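Local structure of archaeal actin homolog (Thermoplasma acidophilum, 2FSJ) at residues A[102-105]-A[106-110]; A[171-174]-A[175-179]; A[231-234]-A[235-239]; A[243-247]-A[248-252]. The protein polymerizes in the presence of nucleoside triphosphates, optimally ATP, into bundles of helical filaments, as an archaeal homolog of actin. All coordinates share one frame; numbering follows the deposited sequence.

Interaction 1 of 4, residues A[102-105]-A[106-110]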
ATOM      1  N   PRO A 102       2.041  12.805  -9.034  1.00 12.58           N
ATOM      2  CA  PRO A 102       1.970  12.118 -10.342  1.00 12.59           C
ATOM      3  C   PRO A 102       1.256  10.760 -10.268  1.00 11.92           C
ATOM      4  O   PRO A 102       0.635  10.332 -11.232  1.00 12.05           O
ATOM      5  CB  PRO A 102       3.421  11.996 -10.762  1.00 13.12           C
ATOM      6  CG  PRO A 102       4.091  13.146 -10.086  1.00 13.58           C
ATOM      7  CD  PRO A 102       3.441  13.162  -8.663  1.00 13.80           C
ATOM      8  N   LEU A 103       1.355  10.069  -9.118  1.00 12.21           N
ATOM      9  CA  LEU A 103       0.716   8.765  -8.954  1.00 10.23           C
ATOM     10  C   LEU A 103      -0.801   8.891  -8.834  1.00 10.91           C
ATOM     11  O   LEU A 103      -1.558   8.034  -9.327  1.00  9.38           O
ATOM     12  CB  LEU A 103       1.288   8.033  -7.717  1.00 10.77           C
ATOM     13  CG  LEU A 103       2.806   7.752  -7.789  1.00 11.38           C
ATOM     14  CD1 LEU A 103       3.277   7.158  -6.481  1.00 11.29           C
ATOM     15  CD2 LEU A 103       3.187   6.858  -8.968  1.00 12.87           C
ATOM     16  N   ILE A 104      -1.251   9.956  -8.164  1.00  9.25           N
ATOM     17  CA  ILE A 104      -2.674  10.281  -8.090  1.00 10.17           C
ATOM     18  C   ILE A 104      -3.214  10.608  -9.482  1.00 10.47           C
ATOM     19  O   ILE A 104      -4.266  10.075  -9.920  1.00  9.22           O
ATOM     20  CB  ILE A 104      -2.901  11.449  -7.104  1.00 10.62           C
ATOM     21  CG1 ILE A 104      -2.612  10.992  -5.673  1.00 10.52           C
ATOM     22  CG2 ILE A 104      -4.340  11.899  -7.180  1.00 11.00           C
ATOM     23  CD1 ILE A 104      -2.230  12.091  -4.690  1.00 13.45           C
ATOM     24  N   ALA A 105      -2.448  11.397 -10.227  1.00 10.86           N
ATOM     25  CA  ALA A 105      -2.850  11.719 -11.613  1.00 11.38           C
ATOM     26  C   ALA A 105      -2.926  10.447 -12.452  1.00 11.72           C
ATOM     27  O   ALA A 105      -3.850  10.282 -13.210  1.00 12.52           O
ATOM     28  CB  ALA A 105      -1.888  12.666 -12.205  1.00 10.84           C
ATOM     29  N   ALA A 106      -1.927   9.590 -12.321  1.00 11.54           N
ATOM     30  CA  ALA A 106      -1.878   8.345 -13.062  1.00 11.75           C
ATOM     31  C   ALA A 106      -3.042   7.424 -12.681  1.00 11.46           C
ATOM     32  O   ALA A 106      -3.649   6.795 -13.550  1.00 12.24           O
ATOM     33  CB  ALA A 106      -0.566   7.674 -12.871  1.00 10.79           C
ATOM     34  N   ALA A 107      -3.362   7.365 -11.394  1.00 10.65           N
ATOM     35  CA  ALA A 107      -4.522   6.597 -10.913  1.00 12.42           C
ATOM     36  C   ALA A 107      -5.822   7.014 -11.570  1.00 13.11           C
ATOM     37  O   ALA A 107      -6.599   6.166 -12.014  1.00 12.88           O
ATOM     38  CB  ALA A 107      -4.676   6.703  -9.391  1.00 11.86           C
ATOM     39  N   LEU A 108      -6.055   8.316 -11.606  1.00 13.30           N
ATOM     40  CA  LEU A 108      -7.266   8.856 -12.249  1.00 15.34           C
ATOM     41  C   LEU A 108      -7.279   8.595 -13.759  1.00 14.99           C
ATOM     42  O   LEU A 108      -8.291   8.164 -14.297  1.00 15.48           O
ATOM     43  CB  LEU A 108      -7.431  10.326 -11.905  1.00 15.70           C
ATOM     44  CG  LEU A 108      -7.438  10.649 -10.411  1.00 16.65           C
ATOM     45  CD1 LEU A 108      -7.597  12.158 -10.161  1.00 16.14           C
ATOM     46  CD2 LEU A 108      -8.571   9.909  -9.748  1.00 19.77           C
ATOM     47  N   TRP A 109      -6.142   8.786 -14.419  1.00 15.36           N
ATOM     48  CA  TRP A 109      -5.978   8.414 -15.817  1.00 15.95           C
ATOM     49  C   TRP A 109      -6.273   6.915 -16.087  1.00 17.70           C
ATOM     50  O   TRP A 109      -7.035   6.557 -17.008  1.00 16.33           O
ATOM     51  CB  TRP A 109      -4.565   8.748 -16.283  1.00 16.21           C
ATOM     52  CG  TRP A 109      -4.451   8.628 -17.769  1.00 16.64           C
ATOM     53  CD1 TRP A 109      -4.082   7.524 -18.478  1.00 14.70           C
ATOM     54  CD2 TRP A 109      -4.784   9.640 -18.739  1.00 16.06           C
ATOM     55  NE1 TRP A 109      -4.173   7.771 -19.831  1.00 16.54           N
ATOM     56  CE2 TRP A 109      -4.578   9.070 -20.024  1.00 15.73           C
ATOM     57  CE3 TRP A 109      -5.189  10.982 -18.657  1.00 16.78           C
ATOM     58  CZ2 TRP A 109      -4.788   9.782 -21.198  1.00 16.58           C
ATOM     59  CZ3 TRP A 109      -5.389  11.700 -19.852  1.00 16.69           C
ATOM     60  CH2 TRP A 109      -5.193  11.097 -21.087  1.00 16.42           C
ATOM     61  N   GLU A 110      -5.665   6.038 -15.296  1.00 18.04           N
ATOM     62  CA  GLU A 110      -5.911   4.610 -15.457  1.00 19.41           C
ATOM     63  C   GLU A 110      -7.360   4.181 -15.185  1.00 20.87           C
ATOM     64  O   GLU A 110      -7.842   3.213 -15.795  1.00 21.12           O
ATOM     65  CB  GLU A 110      -4.988   3.797 -14.603  1.00 18.96           C
ATOM     66  CG  GLU A 110      -3.554   3.826 -15.045  1.00 22.88           C
ATOM     67  CD  GLU A 110      -3.203   2.875 -16.178  1.00 27.10           C
ATOM     68  OE1 GLU A 110      -4.001   1.951 -16.523  1.00 30.93           O
ATOM     69  OE2 GLU A 110      -2.098   3.058 -16.732  1.00 28.27           O
TER

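Interaction 2 of 4, residues A[171-174]-A[175-179]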
ATOM      1  N   GLN A 171      -5.305   3.857   7.980  1.00 11.08           N
ATOM      2  CA  GLN A 171      -4.863   2.634   7.385  1.00 12.21           C
ATOM      3  C   GLN A 171      -5.089   1.473   8.405  1.00 12.00           C
ATOM      4  O   GLN A 171      -4.858   1.634   9.621  1.00 12.52           O
ATOM      5  CB  GLN A 171      -3.372   2.746   7.034  1.00 13.45           C
ATOM      6  CG  GLN A 171      -2.810   1.555   6.294  1.00 14.98           C
ATOM      7  CD  GLN A 171      -1.442   1.876   5.657  1.00 18.97           C
ATOM      8  OE1 GLN A 171      -1.285   2.937   5.033  1.00 21.80           O
ATOM      9  NE2 GLN A 171      -0.474   1.003   5.854  1.00 15.06           N
ATOM     10  N   GLY A 172      -5.592   0.360   7.914  1.00 10.64           N
ATOM     11  CA  GLY A 172      -6.047  -0.719   8.764  1.00 11.30           C
ATOM     12  C   GLY A 172      -7.537  -0.694   9.079  1.00 11.39           C
ATOM     13  O   GLY A 172      -8.178  -1.731   9.132  1.00 11.94           O
ATOM     14  N   VAL A 173      -8.076   0.471   9.354  1.00 11.40           N
ATOM     15  CA  VAL A 173      -9.517   0.604   9.556  1.00 12.41           C
ATOM     16  C   VAL A 173     -10.246   0.331   8.242  1.00 13.42           C
ATOM     17  O   VAL A 173     -11.298  -0.289   8.269  1.00 12.69           O
ATOM     18  CB  VAL A 173      -9.883   2.002  10.120  1.00 12.12           C
ATOM     19  CG1 VAL A 173     -11.384   2.305  10.039  1.00 15.08           C
ATOM     20  CG2 VAL A 173      -9.390   2.113  11.542  1.00 14.95           C
ATOM     21  N   GLY A 174      -9.690   0.808   7.118  1.00 13.09           N
ATOM     22  CA  GLY A 174     -10.235   0.486   5.795  1.00 13.29           C
ATOM     23  C   GLY A 174     -10.391  -1.014   5.610  1.00 12.30           C
ATOM     24  O   GLY A 174     -11.478  -1.501   5.306  1.00 14.71           O
ATOM     25  N   ALA A 175      -9.337  -1.778   5.857  1.00 11.56           N
ATOM     26  CA  ALA A 175      -9.409  -3.200   5.726  1.00 11.26           C
ATOM     27  C   ALA A 175     -10.445  -3.875   6.682  1.00 11.84           C
ATOM     28  O   ALA A 175     -11.198  -4.778   6.285  1.00 11.27           O
ATOM     29  CB  ALA A 175      -8.033  -3.811   5.936  1.00 10.58           C
ATOM     30  N   ALA A 176     -10.424  -3.478   7.941  1.00 12.28           N
ATOM     31  CA  ALA A 176     -11.369  -4.030   8.924  1.00 12.80           C
ATOM     32  C   ALA A 176     -12.856  -3.741   8.541  1.00 13.08           C
ATOM     33  O   ALA A 176     -13.748  -4.598   8.691  1.00 13.36           O
ATOM     34  CB  ALA A 176     -11.042  -3.474  10.240  1.00 13.16           C
ATOM     35  N   LEU A 177     -13.112  -2.562   8.002  1.00 13.46           N
ATOM     36  CA  LEU A 177     -14.476  -2.209   7.596  1.00 14.51           C
ATOM     37  C   LEU A 177     -14.897  -3.044   6.380  1.00 14.38           C
ATOM     38  O   LEU A 177     -16.014  -3.528   6.335  1.00 14.84           O
ATOM     39  CB  LEU A 177     -14.595  -0.733   7.285  1.00 15.59           C
ATOM     40  CG  LEU A 177     -14.398   0.267   8.418  1.00 18.71           C
ATOM     41  CD1 LEU A 177     -14.216   1.692   7.866  1.00 21.20           C
ATOM     42  CD2 LEU A 177     -15.553   0.174   9.395  1.00 21.83           C
ATOM     43  N   TYR A 178     -13.972  -3.271   5.443  1.00 13.84           N
ATOM     44  CA  TYR A 178     -14.234  -4.147   4.298  1.00 14.10           C
ATOM     45  C   TYR A 178     -14.527  -5.579   4.738  1.00 14.02           C
ATOM     46  O   TYR A 178     -15.553  -6.189   4.371  1.00 13.20           O
ATOM     47  CB  TYR A 178     -13.071  -4.116   3.302  1.00 13.44           C
ATOM     48  CG  TYR A 178     -13.220  -5.149   2.218  1.00 13.33           C
ATOM     49  CD1 TYR A 178     -14.262  -5.031   1.275  1.00 18.94           C
ATOM     50  CD2 TYR A 178     -12.388  -6.199   2.121  1.00 14.64           C
ATOM     51  CE1 TYR A 178     -14.424  -5.924   0.294  1.00 19.57           C
ATOM     52  CE2 TYR A 178     -12.563  -7.158   1.109  1.00 16.56           C
ATOM     53  CZ  TYR A 178     -13.571  -6.984   0.192  1.00 21.67           C
ATOM     54  OH  TYR A 178     -13.791  -7.892  -0.831  1.00 24.93           O
ATOM     55  N   LEU A 179     -13.683  -6.109   5.602  1.00 13.12           N
ATOM     56  CA  LEU A 179     -13.899  -7.443   6.112  1.00 13.58           C
ATOM     57  C   LEU A 179     -15.202  -7.608   6.899  1.00 13.32           C
ATOM     58  O   LEU A 179     -15.859  -8.645   6.774  1.00 15.52           O
ATOM     59  CB  LEU A 179     -12.691  -7.910   6.922  1.00 14.07           C
ATOM     60  CG  LEU A 179     -11.391  -8.025   6.086  1.00 17.13           C
ATOM     61  CD1 LEU A 179     -10.251  -8.371   7.064  1.00 18.30           C
ATOM     62  CD2 LEU A 179     -11.450  -9.064   4.939  1.00 16.16           C
TER

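Interaction 3 of 4, residues A[231-234]-A[235-239]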
ATOM      1  N   SER A 231      17.210  -6.712   1.681  1.00 15.30           N
ATOM      2  CA  SER A 231      18.577  -6.231   1.919  1.00 16.46           C
ATOM      3  C   SER A 231      19.446  -7.308   2.541  1.00 14.64           C
ATOM      4  O   SER A 231      20.636  -7.456   2.170  1.00 15.37           O
ATOM      5  CB  SER A 231      18.589  -4.979   2.797  1.00 15.79           C
ATOM      6  OG  SER A 231      18.038  -3.916   2.019  1.00 26.21           O
ATOM      7  N   ALA A 232      18.891  -8.050   3.473  1.00 14.93           N
ATOM      8  CA  ALA A 232      19.641  -9.154   4.091  1.00 15.25           C
ATOM      9  C   ALA A 232      20.027 -10.240   3.050  1.00 15.46           C
ATOM     10  O   ALA A 232      21.134 -10.735   3.052  1.00 14.13           O
ATOM     11  CB  ALA A 232      18.878  -9.769   5.270  1.00 16.09           C
ATOM     12  N   LEU A 233      19.124 -10.564   2.127  1.00 15.04           N
ATOM     13  CA  LEU A 233      19.416 -11.550   1.097  1.00 15.75           C
ATOM     14  C   LEU A 233      20.452 -11.010   0.100  1.00 15.75           C
ATOM     15  O   LEU A 233      21.346 -11.736  -0.353  1.00 15.78           O
ATOM     16  CB  LEU A 233      18.120 -11.982   0.381  1.00 15.86           C
ATOM     17  CG  LEU A 233      18.257 -13.013  -0.775  1.00 19.23           C
ATOM     18  CD1 LEU A 233      19.052 -14.215  -0.364  1.00 21.16           C
ATOM     19  CD2 LEU A 233      16.921 -13.467  -1.332  1.00 21.77           C
ATOM     20  N   SER A 234      20.363  -9.732  -0.230  1.00 15.59           N
ATOM     21  CA  SER A 234      21.362  -9.108  -1.074  1.00 16.09           C
ATOM     22  C   SER A 234      22.770  -9.138  -0.471  1.00 16.28           C
ATOM     23  O   SER A 234      23.743  -9.438  -1.194  1.00 14.11           O
ATOM     24  CB  SER A 234      20.975  -7.672  -1.357  1.00 16.85           C
ATOM     25  OG  SER A 234      21.932  -7.067  -2.217  1.00 22.19           O
ATOM     26  N   ARG A 235      22.879  -8.777   0.810  1.00 13.75           N
ATOM     27  CA  ARG A 235      24.138  -8.831   1.519  1.00 14.18           C
ATOM     28  C   ARG A 235      24.730 -10.236   1.541  1.00 15.17           C
ATOM     29  O   ARG A 235      25.975 -10.402   1.355  1.00 13.56           O
ATOM     30  CB  ARG A 235      24.007  -8.296   2.963  1.00 13.60           C
ATOM     31  CG  ARG A 235      23.786  -6.770   3.046  1.00 13.46           C
ATOM     32  CD  ARG A 235      23.950  -6.210   4.477  1.00 11.90           C
ATOM     33  NE  ARG A 235      23.023  -6.849   5.398  1.00 13.24           N
ATOM     34  CZ  ARG A 235      21.748  -6.463   5.541  1.00 16.10           C
ATOM     35  NH1 ARG A 235      21.286  -5.433   4.869  1.00 18.75           N
ATOM     36  NH2 ARG A 235      20.933  -7.116   6.350  1.00 14.46           N
ATOM     37  N   LYS A 236      23.864 -11.230   1.748  1.00 14.92           N
ATOM     38  CA  LYS A 236      24.284 -12.629   1.815  1.00 16.92           C
ATOM     39  C   LYS A 236      24.826 -13.103   0.455  1.00 17.26           C
ATOM     40  O   LYS A 236      25.892 -13.754   0.384  1.00 16.78           O
ATOM     41  CB  LYS A 236      23.148 -13.536   2.347  1.00 17.28           C
ATOM     42  CG  LYS A 236      23.496 -15.055   2.318  1.00 21.24           C
ATOM     43  CD  LYS A 236      22.452 -15.920   2.950  1.00 25.51           C
ATOM     44  CE  LYS A 236      22.782 -17.420   2.814  1.00 27.67           C
ATOM     45  NZ  LYS A 236      24.010 -17.767   3.560  1.00 31.76           N
ATOM     46  N   ILE A 237      24.140 -12.724  -0.623  1.00 18.08           N
ATOM     47  CA  ILE A 237      24.580 -13.048  -1.984  1.00 18.54           C
ATOM     48  C   ILE A 237      25.953 -12.390  -2.289  1.00 18.14           C
ATOM     49  O   ILE A 237      26.900 -13.038  -2.809  1.00 18.07           O
ATOM     50  CB  ILE A 237      23.490 -12.656  -3.042  1.00 18.61           C
ATOM     51  CG1 ILE A 237      22.225 -13.542  -2.851  1.00 19.13           C
ATOM     52  CG2 ILE A 237      24.098 -12.789  -4.460  1.00 20.01           C
ATOM     53  CD1 ILE A 237      21.054 -13.227  -3.744  1.00 20.03           C
ATOM     54  N   ALA A 238      26.055 -11.110  -1.951  1.00 17.09           N
ATOM     55  CA  ALA A 238      27.275 -10.360  -2.140  1.00 16.65           C
ATOM     56  C   ALA A 238      28.471 -10.942  -1.364  1.00 17.42           C
ATOM     57  O   ALA A 238      29.587 -11.047  -1.910  1.00 15.55           O
ATOM     58  CB  ALA A 238      27.049  -8.865  -1.817  1.00 17.13           C
ATOM     59  N   LYS A 239      28.234 -11.323  -0.114  1.00 17.45           N
ATOM     60  CA  LYS A 239      29.241 -11.905   0.736  1.00 17.97           C
ATOM     61  C   LYS A 239      29.736 -13.232   0.181  1.00 19.87           C
ATOM     62  O   LYS A 239      30.889 -13.577   0.386  1.00 18.02           O
ATOM     63  CB  LYS A 239      28.706 -12.132   2.138  1.00 18.26           C
TER

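Interaction 4 of 4, residues A[243-247]-A[248-252]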
ATOM      1  N   PHE A 243      28.549 -10.672  -6.124  1.00 26.60           N
ATOM      2  CA  PHE A 243      27.598  -9.961  -6.981  1.00 27.55           C
ATOM      3  C   PHE A 243      26.739  -9.024  -6.143  1.00 27.02           C
ATOM      4  O   PHE A 243      26.272  -9.407  -5.081  1.00 25.14           O
ATOM      5  CB  PHE A 243      26.615 -10.902  -7.692  1.00 27.62           C
ATOM      6  CG  PHE A 243      27.259 -11.882  -8.641  1.00 31.48           C
ATOM      7  CD1 PHE A 243      28.243 -11.483  -9.524  1.00 33.91           C
ATOM      8  CD2 PHE A 243      26.853 -13.213  -8.647  1.00 33.99           C
ATOM      9  CE1 PHE A 243      28.834 -12.401 -10.386  1.00 36.34           C
ATOM     10  CE2 PHE A 243      27.441 -14.128  -9.531  1.00 35.98           C
ATOM     11  CZ  PHE A 243      28.429 -13.717 -10.381  1.00 34.54           C
ATOM     12  N   VAL A 244      26.498  -7.849  -6.714  1.00 27.26           N
ATOM     13  CA  VAL A 244      25.554  -6.841  -6.238  1.00 28.24           C
ATOM     14  C   VAL A 244      24.250  -6.926  -7.059  1.00 27.53           C
ATOM     15  O   VAL A 244      24.133  -6.285  -8.112  1.00 26.22           O
ATOM     16  CB  VAL A 244      26.168  -5.443  -6.437  1.00 29.19           C
ATOM     17  CG1 VAL A 244      25.295  -4.349  -5.774  1.00 31.10           C
ATOM     18  CG2 VAL A 244      27.610  -5.421  -5.889  1.00 31.13           C
ATOM     19  N   VAL A 245      23.277  -7.697  -6.570  1.00 27.00           N
ATOM     20  CA  VAL A 245      22.050  -7.964  -7.349  1.00 27.33           C
ATOM     21  C   VAL A 245      21.105  -6.747  -7.270  1.00 26.94           C
ATOM     22  O   VAL A 245      20.991  -6.117  -6.219  1.00 26.86           O
ATOM     23  CB  VAL A 245      21.334  -9.278  -6.906  1.00 28.07           C
ATOM     24  CG1 VAL A 245      22.292 -10.505  -6.984  1.00 27.89           C
ATOM     25  CG2 VAL A 245      20.758  -9.140  -5.524  1.00 29.80           C
ATOM     26  N   PRO A 246      20.453  -6.360  -8.357  1.00 26.18           N
ATOM     27  CA  PRO A 246      19.471  -5.269  -8.258  1.00 26.19           C
ATOM     28  C   PRO A 246      18.325  -5.602  -7.298  1.00 26.44           C
ATOM     29  O   PRO A 246      17.972  -6.751  -7.132  1.00 25.88           O
ATOM     30  CB  PRO A 246      18.954  -5.115  -9.700  1.00 26.77           C
ATOM     31  CG  PRO A 246      20.043  -5.706 -10.580  1.00 27.32           C
ATOM     32  CD  PRO A 246      20.608  -6.843  -9.732  1.00 26.96           C
ATOM     33  N   PHE A 247      17.739  -4.578  -6.698  1.00 27.69           N
ATOM     34  CA  PHE A 247      16.699  -4.726  -5.676  1.00 28.08           C
ATOM     35  C   PHE A 247      15.515  -5.545  -6.159  1.00 27.52           C
ATOM     36  O   PHE A 247      15.102  -6.469  -5.460  1.00 27.03           O
ATOM     37  CB  PHE A 247      16.255  -3.344  -5.185  1.00 28.86           C
ATOM     38  CG  PHE A 247      15.122  -3.375  -4.190  1.00 31.82           C
ATOM     39  CD1 PHE A 247      15.376  -3.305  -2.843  1.00 33.50           C
ATOM     40  CD2 PHE A 247      13.806  -3.473  -4.618  1.00 34.35           C
ATOM     41  CE1 PHE A 247      14.321  -3.341  -1.915  1.00 36.44           C
ATOM     42  CE2 PHE A 247      12.759  -3.507  -3.697  1.00 37.08           C
ATOM     43  CZ  PHE A 247      13.023  -3.426  -2.346  1.00 35.20           C
ATOM     44  N   ASP A 248      14.992  -5.238  -7.352  1.00 27.34           N
ATOM     45  CA  ASP A 248      13.805  -5.946  -7.891  1.00 27.51           C
ATOM     46  C   ASP A 248      14.127  -7.428  -8.099  1.00 26.75           C
ATOM     47  O   ASP A 248      13.280  -8.287  -7.862  1.00 25.47           O
ATOM     48  CB  ASP A 248      13.291  -5.315  -9.198  1.00 27.54           C
ATOM     49  CG  ASP A 248      12.625  -3.967  -8.976  1.00 31.23           C
ATOM     50  OD1 ASP A 248      11.955  -3.830  -7.929  1.00 33.58           O
ATOM     51  OD2 ASP A 248      12.726  -2.986  -9.765  1.00 34.67           O
ATOM     52  N   LEU A 249      15.362  -7.740  -8.488  1.00 26.05           N
ATOM     53  CA  LEU A 249      15.743  -9.151  -8.658  1.00 24.53           C
ATOM     54  C   LEU A 249      15.876  -9.881  -7.316  1.00 24.48           C
ATOM     55  O   LEU A 249      15.500 -11.033  -7.190  1.00 24.33           O
ATOM     56  CB  LEU A 249      17.067  -9.258  -9.412  1.00 25.07           C
ATOM     57  CG  LEU A 249      17.502 -10.654  -9.896  1.00 25.71           C
ATOM     58  CD1 LEU A 249      16.455 -11.348 -10.777  1.00 26.12           C
ATOM     59  CD2 LEU A 249      18.834 -10.561 -10.676  1.00 27.67           C
ATOM     60  N   ALA A 250      16.442  -9.211  -6.320  1.00 23.95           N
ATOM     61  CA  ALA A 250      16.511  -9.756  -4.968  1.00 23.03           C
ATOM     62  C   ALA A 250      15.139 -10.014  -4.362  1.00 21.96           C
ATOM     63  O   ALA A 250      14.947 -10.975  -3.671  1.00 20.75           O
ATOM     64  CB  ALA A 250      17.288  -8.798  -4.052  1.00 23.49           C
ATOM     65  N   GLN A 251      14.197  -9.121  -4.579  1.00 22.76           N
ATOM     66  CA  GLN A 251      12.824  -9.355  -4.108  1.00 23.48           C
ATOM     67  C   GLN A 251      12.262 -10.656  -4.719  1.00 23.85           C
ATOM     68  O   GLN A 251      11.722 -11.492  -4.013  1.00 23.32           O
ATOM     69  CB  GLN A 251      11.938  -8.140  -4.414  1.00 24.84           C
ATOM     70  CG  GLN A 251      10.461  -8.340  -3.992  1.00 26.48           C
ATOM     71  CD  GLN A 251       9.753  -7.034  -3.722  1.00 30.58           C
ATOM     72  OE1 GLN A 251      10.107  -6.022  -4.292  1.00 34.13           O
ATOM     73  NE2 GLN A 251       8.758  -7.053  -2.826  1.00 32.92           N
ATOM     74  N   GLU A 252      12.487 -10.875  -6.011  1.00 25.18           N
ATOM     75  CA  GLU A 252      12.077 -12.141  -6.646  1.00 26.10           C
ATOM     76  C   GLU A 252      12.742 -13.297  -5.966  1.00 25.22           C
ATOM     77  O   GLU A 252      12.115 -14.309  -5.712  1.00 25.14           O
ATOM     78  CB  GLU A 252      12.481 -12.209  -8.111  1.00 27.21           C
ATOM     79  CG  GLU A 252      11.823 -11.236  -9.056  1.00 31.60           C
ATOM     80  CD  GLU A 252      12.179 -11.594 -10.507  1.00 40.06           C
ATOM     81  OE1 GLU A 252      12.187 -12.821 -10.824  1.00 42.88           O
ATOM     82  OE2 GLU A 252      12.487 -10.664 -11.311  1.00 45.77           O
TER

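Interaction 1 of 4, residues A[102-105]-A[106-110]
The amide of A106 donates to the carbonyl oxygen of P102, N to O 2.9 Å, and it opens a run of four i to i+4 bonds. L103 O accepts from A107 N at 2.8 Å, I104 O from L108 N at 3.0 Å, and A105 O from W109 N at 3.0 Å with an N-H...O angle of 170°. All four carbonyls of 102-105 are thereby satisfied, each by the amide one turn further on, and A106 O in its turn receives E110 N. The side chains contribute less: I104 CG2 and L108 CD1 approach to 4.4 Å. L108 turns its CG away from its own carbonyl carbon (chi1 -55°), which lays CG 3.3 Å from I104 O, against the oxygen that its backbone amide already holds. Two side chains find partners outside the turn. E110 OE2 is hydrogen-bonded to the hydroxyl of Y77, and the W109 ring makes a cation-pi contact with R159. L103, I104 and A107 rest on strand 22-28, whereas P102, A106 and W109 meet strand 74-77. The i to i+4 bonds define alpha-helix 101-111, and the largely buried contact packs on the large mixed sheet of the actin-like N-terminal domain.

Interaction 2 of 4, residues A[171-174]-A[175-179]
V173 O accepts the amide of L177 at 2.9 Å, between equivalent bonds from A176 N to G172 O and from Y178 N to G174 O, so the first helical turn closes directly behind the N-cap residue G172. At that cap phi is positive (95°), and a CB would collide with the carbonyl oxygen of the preceding residue, a conformation suited to glycine. One side-chain pair joins the turn: V173 and L177 run alongside each other in the same direction, with V173 CG1 3.6 Å from L177 CD1. V173 has CG1 opposite its backbone N (chi1 167°), and this is the branch that meets the leucine. L177 CG also sits 3.2 Å from V173 O, so the leucine lies against both the methyl and the carbonyl of the same residue. Replacing L177 with an alanine would probably open a gap beside V173 CG1 and leave that methyl without its apolar neighbour in this turn. Y178 directs its ring away from the turn, and its hydroxyl is hydrogen-bonded to D329. Before the cap, Q171 NE2 is hydrogen-bonded to D92 OD2. Helix 173-182 follows strand 158-170 and packs against strand 202-208 and helix 333-343: V173 and A176 touch L205 and I207 of the strand, while A175 and Y178 meet N334 and L336 of the helix.

Interaction 3 of 4, residues A[231-234]-A[235-239]
Helix 226-241, within the MreB-like C-terminal family region, contains this turn, in which R235 folds back over S231 and A232. The arginine chain bends at chi3 (-58°), bringing its guanidinium alongside the preceding turn. S231 O and A232 CA lie over one face of that group, both displaced to its margin; NH2 is 3.3 Å from A232 CA, and NH1 is 3.4 Å from S231 CB. NH1 is also near S231 O, but not aligned for a bond; that oxygen instead accepts R235 N at 2.9 Å. L233 and I237 meet obliquely, CD1 to CD1 4.1 Å, and I237 CG1 comes within 3.2 Å of L233 O. I237 also touches V245 in the following loop, while L233 packs on V270 of helix 268-290. An alanine in place of I237 would probably take away an apolar neighbour of L233 CD1 and leave a gap facing V245. K236 carries its amine to a salt bridge with E240, and S231 OG is hydrogen-bonded to G227 O. The chemistry is therefore divided: an apolar pair is buried, whereas the exposed guanidinium rests on S231 and A232 by van der Waals contact and R235 N alone is bonded to S231 O, suggesting that the arginine's charge is not neutralised within this turn.

Interaction 4 of 4, residues A[243-247]-A[248-252]
F247 and D248 are neighbours whose side chains meet at the start of the helix: D248 OD1 lies at the edge of the F247 ring, in its plane, 3.8 Å from CD2. The ring and carboxylate planes are 76° apart. D248 also has a salt bridge through OD2 to R48. F247 places CG opposite its backbone N (chi1 176°), and from there CE2 comes 3.7 Å from Q251 OE1, the amide being 83° from the ring plane. Backbone bonding runs beside this contact, F247 O accepting Q251 N at 2.9 Å. Here the loop becomes helix 247-253, with P246 in the N-cap position; its carbonyl takes A250 N at 3.0 Å. Q251 is an ATP-binding residue, and the F247 side chain is about 4 Å from that of S199, another, consistent with this helix start bordering the nucleotide site. L249 supplies the apolar flank: its CD2 lies 4.2 Å from P246 CD, and its CB is 3.5 Å from P246 O. Beyond the turn L249 packs on V258 and F260 of strand 258-260. V245 CG2 reaches A250 CB at 3.8 Å, and A250 also touches I230 of helix 226-241.

Interactions 3 and 4 form one local unit: their centres are 9 Å apart, and helix 226-241 packs against the following loop and helix 247-253, with A238 CB 3.4 Å from F243 O and I237 CG2 3.9 Å from V245 CG1. Interaction 1 is separate, its centre 28 Å from that of interaction 4, and interaction 2 lies on the opposite side of the chain's centre from both 3 and 4. Three of the contacts can be related to the nucleotide site: interaction 4 contains Q251, the L103 side chain of interaction 1 is about 4 Å from that of T33, and S231 of interaction 3 is about 8 Å from S199, side chain to side chain. In interaction 2 the A175 side chain is about 10 Å from that of S307.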